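Local atomic coordinates of 2-oxoadipate dioxygenase/decarboxylase (Pseudomonas putida, PDB entry 6W1G), a protein that uses iron(II) and dioxygen to decarboxylate and hydroxylate 2-oxoadipate, giving D-2-hydroxyglutarate in the breakdown of D-lysine. Residues 10-15 against 180-185; 307-312 against 343-348. One frame throughout, in Å; residues are numbered along the deposited sequence. Where two conformers were deposited one is given.

Contact 1: residues 10-15 against 180-185; sequences DSIRAQ and ETFVQE
Ile12 and Val183 meet through one methyl each, CG2 of Ile12 lying 3.8 Å from CG2 of Val183, with the two branched side chains sliding past one another in opposite directions. The same Ile12 CG2 also approaches the ring of Phe182 obliquely, 4.0 Å from its CD2. It can serve both because it stands anti to the backbone N (chi1 of Ile12 -53° places CG1 beside that N), which carries it out to the neighbouring helix. Short, branched residues and one flat ring suit this buried seam; Leu87 and Val90 of helix 78-90 also pack on Phe182.

The polar edge of the contact is looser. Gln15 OE1 and Glu180 OE1 are 4.2 Å apart, with no hydrogen bond between them. Glu180 bends back at chi2 (42°), and its OE2 accepts a 3.1 Å bond from NE2 of Gln184, one turn on. An alanine in place of Glu180 would probably leave that Gln184 amide without its acceptor and uncover the flank of Gln15.

No hydrogen bond joins the segments, whose axes come within 10.1 Å and cross at -41°. This is helix-helix packing through apolar side chains, the N-terminal helix 9-27 lying against helix 176-188 away from the annotated sites.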
# COMPACT_ATOMS: atom_id res chain seq x y z
N ASP A 10 1.30 16.14 -6.51
CA ASP A 10 1.20 15.66 -5.13
C ASP A 10 -0.01 16.24 -4.42
O ASP A 10 -0.67 15.55 -3.62
CB ASP A 10 2.47 16.07 -4.35
CG ASP A 10 3.73 15.41 -4.86
OD1 ASP A 10 3.71 14.27 -5.37
OD2 ASP A 10 4.78 16.06 -4.72
N SER A 11 -0.36 17.49 -4.70
CA SER A 11 -1.53 18.10 -4.07
C SER A 11 -2.81 17.46 -4.58
O SER A 11 -3.76 17.29 -3.82
CB SER A 11 -1.55 19.61 -4.28
OG SER A 11 -1.86 19.98 -5.61
N ILE A 12 -2.87 17.14 -5.87
CA ILE A 12 -4.04 16.44 -6.40
C ILE A 12 -4.18 15.07 -5.72
O ILE A 12 -5.29 14.67 -5.35
CB ILE A 12 -3.96 16.27 -7.93
CG1 ILE A 12 -3.70 17.62 -8.61
CG2 ILE A 12 -5.24 15.69 -8.47
CD1 ILE A 12 -3.62 17.53 -10.15
N ARG A 13 -3.06 14.34 -5.55
CA ARG A 13 -3.10 13.05 -4.88
C ARG A 13 -3.64 13.19 -3.46
O ARG A 13 -4.48 12.40 -3.03
CB ARG A 13 -1.71 12.44 -4.87
CG ARG A 13 -1.67 11.05 -4.30
CD ARG A 13 -0.34 10.35 -4.47
NE ARG A 13 0.73 11.01 -3.79
CZ ARG A 13 1.65 11.82 -4.30
NH1 ARG A 13 1.68 12.14 -5.58
NH2 ARG A 13 2.57 12.35 -3.50
N ALA A 14 -3.17 14.20 -2.71
CA ALA A 14 -3.68 14.36 -1.34
C ALA A 14 -5.16 14.62 -1.34
O ALA A 14 -5.92 14.09 -0.51
CB ALA A 14 -2.92 15.49 -0.65
N GLN A 15 -5.62 15.48 -2.26
CA GLN A 15 -7.05 15.78 -2.36
C GLN A 15 -7.87 14.56 -2.75
O GLN A 15 -8.98 14.33 -2.22
CB GLN A 15 -7.25 16.90 -3.36
CG GLN A 15 -6.83 18.25 -2.84
CD GLN A 15 -6.84 19.32 -3.90
OE1 GLN A 15 -7.04 19.05 -5.07
NE2 GLN A 15 -6.61 20.55 -3.48
N GLU A 180 -9.72 20.04 -9.29
CA GLU A 180 -10.90 19.70 -8.49
C GLU A 180 -11.93 18.92 -9.31
O GLU A 180 -12.49 17.92 -8.84
CB GLU A 180 -11.53 20.92 -7.85
CG GLU A 180 -12.63 20.49 -6.85
CD GLU A 180 -12.21 19.27 -5.98
OE1 GLU A 180 -11.19 19.39 -5.27
OE2 GLU A 180 -12.87 18.20 -6.04
N THR A 181 -12.18 19.34 -10.56
CA THR A 181 -13.09 18.60 -11.41
C THR A 181 -12.56 17.20 -11.65
O THR A 181 -13.30 16.21 -11.61
CB THR A 181 -13.30 19.34 -12.73
OG1 THR A 181 -13.79 20.66 -12.45
CG2 THR A 181 -14.28 18.59 -13.64
N PHE A 182 -11.26 17.10 -11.92
CA PHE A 182 -10.63 15.79 -12.12
C PHE A 182 -10.86 14.86 -10.93
O PHE A 182 -11.17 13.67 -11.11
CB PHE A 182 -9.12 15.96 -12.42
CG PHE A 182 -8.38 14.66 -12.42
CD1 PHE A 182 -8.41 13.81 -13.52
CD2 PHE A 182 -7.74 14.25 -11.27
CE1 PHE A 182 -7.73 12.59 -13.42
CE2 PHE A 182 -7.08 13.06 -11.21
CZ PHE A 182 -7.09 12.24 -12.27
N VAL A 183 -10.64 15.36 -9.70
CA VAL A 183 -10.81 14.51 -8.53
C VAL A 183 -12.23 13.99 -8.47
O VAL A 183 -12.45 12.81 -8.23
CB VAL A 183 -10.38 15.28 -7.27
CG1 VAL A 183 -10.88 14.56 -6.03
CG2 VAL A 183 -8.86 15.43 -7.25
N GLN A 184 -13.19 14.87 -8.71
CA GLN A 184 -14.57 14.43 -8.60
C GLN A 184 -14.92 13.43 -9.69
O GLN A 184 -15.67 12.46 -9.44
CB GLN A 184 -15.48 15.64 -8.63
CG GLN A 184 -15.41 16.45 -7.31
CD GLN A 184 -15.56 15.65 -5.95
OE1 GLN A 184 -16.47 14.81 -5.78
NE2 GLN A 184 -14.65 15.92 -5.01
N GLU A 185 -14.44 13.66 -10.91
CA GLU A 185 -14.74 12.74 -11.99
C GLU A 185 -14.06 11.41 -11.81
O GLU A 185 -14.64 10.36 -12.08
CB GLU A 185 -14.38 13.39 -13.32
CG GLU A 185 -15.24 14.55 -13.69
CD GLU A 185 -16.70 14.19 -14.01
OE1 GLU A 185 -16.99 13.04 -14.38
OE2 GLU A 185 -17.55 15.11 -13.93

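Contact 2: residues 307-312 against 343-348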
# COMPACT_ATOMS: atom_id res chain seq x y z
N ARG A 307 15.08 -9.05 2.56
CA ARG A 307 13.93 -9.77 2.00
C ARG A 307 14.18 -11.27 1.98
O ARG A 307 13.28 -12.05 2.26
CB ARG A 307 13.60 -9.24 0.61
CG ARG A 307 12.60 -8.08 0.59
CD ARG A 307 11.17 -8.55 1.02
NE ARG A 307 10.83 -9.73 0.20
CZ ARG A 307 10.40 -9.69 -1.06
NH1 ARG A 307 10.20 -8.53 -1.66
NH2 ARG A 307 10.15 -10.82 -1.71
N GLN A 308 15.40 -11.67 1.66
CA GLN A 308 15.74 -13.09 1.68
C GLN A 308 15.62 -13.68 3.08
O GLN A 308 15.08 -14.78 3.24
CB GLN A 308 17.16 -13.23 1.16
CG GLN A 308 17.28 -12.93 -0.33
CD GLN A 308 18.71 -12.83 -0.84
OE1 GLN A 308 19.66 -13.21 -0.17
NE2 GLN A 308 18.85 -12.29 -2.06
N LEU A 309 16.07 -12.95 4.09
CA LEU A 309 15.95 -13.42 5.46
C LEU A 309 14.49 -13.49 5.90
O LEU A 309 14.05 -14.49 6.47
CB LEU A 309 16.81 -12.53 6.36
CG LEU A 309 16.81 -12.93 7.83
CD1 LEU A 309 17.32 -14.38 8.06
CD2 LEU A 309 17.64 -11.93 8.63
N TYR A 310 13.71 -12.45 5.60
CA TYR A 310 12.29 -12.45 5.89
C TYR A 310 11.61 -13.67 5.29
O TYR A 310 10.83 -14.38 5.95
CB TYR A 310 11.70 -11.13 5.30
CG TYR A 310 10.21 -11.05 5.52
CD1 TYR A 310 9.70 -10.51 6.68
CD2 TYR A 310 9.31 -11.54 4.57
CE1 TYR A 310 8.35 -10.48 6.92
CE2 TYR A 310 7.94 -11.51 4.81
CZ TYR A 310 7.47 -10.98 5.99
OH TYR A 310 6.11 -10.92 6.25
N ASP A 311 11.83 -13.88 4.00
CA ASP A 311 11.14 -14.98 3.31
C ASP A 311 11.51 -16.31 3.95
O ASP A 311 10.66 -17.20 4.11
CB ASP A 311 11.48 -14.95 1.82
CG ASP A 311 10.97 -13.68 1.08
OD1 ASP A 311 10.20 -12.89 1.66
OD2 ASP A 311 11.37 -13.49 -0.09
N LYS A 312 12.79 -16.46 4.33
CA LYS A 312 13.25 -17.72 4.90
C LYS A 312 12.57 -18.02 6.22
O LYS A 312 12.14 -19.14 6.49
CB LYS A 312 14.76 -17.68 5.11
CG LYS A 312 15.41 -18.94 5.65
CD LYS A 312 16.89 -18.73 5.77
CE LYS A 312 17.24 -18.13 7.12
NZ LYS A 312 18.21 -19.00 7.84
N GLU A 343 15.50 -14.76 14.76
CA GLU A 343 16.73 -14.69 13.98
C GLU A 343 16.86 -13.42 13.14
O GLU A 343 17.94 -13.17 12.59
CB GLU A 343 16.74 -15.90 13.04
CG GLU A 343 17.93 -16.00 12.11
CD GLU A 343 17.96 -17.30 11.33
OE1 GLU A 343 17.47 -18.33 11.85
OE2 GLU A 343 18.47 -17.27 10.19
N PHE A 344 15.81 -12.63 13.02
CA PHE A 344 15.90 -11.38 12.29
C PHE A 344 16.30 -10.29 13.28
O PHE A 344 15.52 -9.98 14.19
CB PHE A 344 14.57 -11.04 11.63
CG PHE A 344 14.72 -10.08 10.46
CD1 PHE A 344 15.23 -8.80 10.65
CD2 PHE A 344 14.42 -10.48 9.17
CE1 PHE A 344 15.42 -7.94 9.58
CE2 PHE A 344 14.60 -9.64 8.09
CZ PHE A 344 15.09 -8.35 8.29
N PRO A 345 17.50 -9.70 13.17
CA PRO A 345 17.94 -8.74 14.19
C PRO A 345 16.89 -7.66 14.43
O PRO A 345 16.32 -7.12 13.48
CB PRO A 345 19.21 -8.14 13.59
CG PRO A 345 19.77 -9.29 12.78
CD PRO A 345 18.55 -9.94 12.16
N ASP A 346 16.65 -7.36 15.72
CA ASP A 346 15.65 -6.38 16.14
C ASP A 346 16.34 -5.21 16.85
O ASP A 346 15.86 -4.66 17.84
CB ASP A 346 14.54 -7.01 17.00
CG ASP A 346 13.32 -6.11 17.13
OD1 ASP A 346 13.16 -5.17 16.32
OD2 ASP A 346 12.50 -6.38 18.05
N ASP A 347 17.50 -4.87 16.34
CA ASP A 347 18.33 -3.78 16.81
C ASP A 347 18.64 -2.95 15.57
O ASP A 347 19.11 -3.47 14.56
CB ASP A 347 19.58 -4.38 17.43
CG ASP A 347 20.58 -3.35 17.84
OD1 ASP A 347 21.34 -2.94 16.96
OD2 ASP A 347 20.61 -2.99 19.05
N LEU A 348 18.35 -1.66 15.62
CA LEU A 348 18.47 -0.82 14.42
C LEU A 348 19.91 -0.74 13.95
O LEU A 348 20.18 -0.78 12.73
CB LEU A 348 18.00 0.60 14.67
CG LEU A 348 16.55 0.99 14.42
CD1 LEU A 348 16.42 2.50 14.52
CD2 LEU A 348 16.08 0.49 13.08
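Leu309 lays its CD2 methyl over one face of the Phe344 ring, a CH-pi contact with the carbon 3.9 Å from the ring centroid and 25° off the normal. The methyl is displaced toward the rim, where CD2 of Leu309 comes within 3.6 Å of CD2 of Phe344. Leu309 reaches out from the helix because chi1 (-178°) sets CG opposite the backbone N, and its forked end lets CD2 cover the ring while CD1 turns to Glu343. Backbone N of Tyr310 lies at the edge of the same ring, near its plane, 3.9 Å from CE2 of Phe344. A flat, apolar phenylalanine suits this buried place, where Leu313 and Ile262 also touch it.

Helix 304-321 here packs on the loop between two helices: the loop carrying 343-347 leads from helix 330-341 into helix 348-353, with Asp347 as the N-cap, its OD1 accepting from Gln350 N.

Toward solvent the contact thins to a single salt bridge. Lys312 NZ donates to Glu343 OE2 over 2.9 Å, on the syn side and 15° out of the carboxylate plane. Glu343 is extended beyond CG and Lys312 bent at chi3 and chi4; the two long, flexible chains cross at about a right angle on the solvent side.

Contacts 1 and 2 lie on opposite sides of the chain's centre, their own centres 39 Å apart and their nearest atoms about 22 Å apart, so neither touches the other. They follow in series along the chain: contact 1 joins segments with 164 residues between them, contact 2 segments with only 30, a largely helical excursion. Of the residues that hold the nickel, His70 falls between the two segments of contact 1, while His226 and Glu294 lie between the two contacts, Glu294 shortly before 307-312. Contact 1 is remote from the annotated sites. Contact 2 is nearer: the Tyr310 side chain is about 14 Å from the nickel and about 10 Å from the side chain of Val402, which binds 2-oxoadipate.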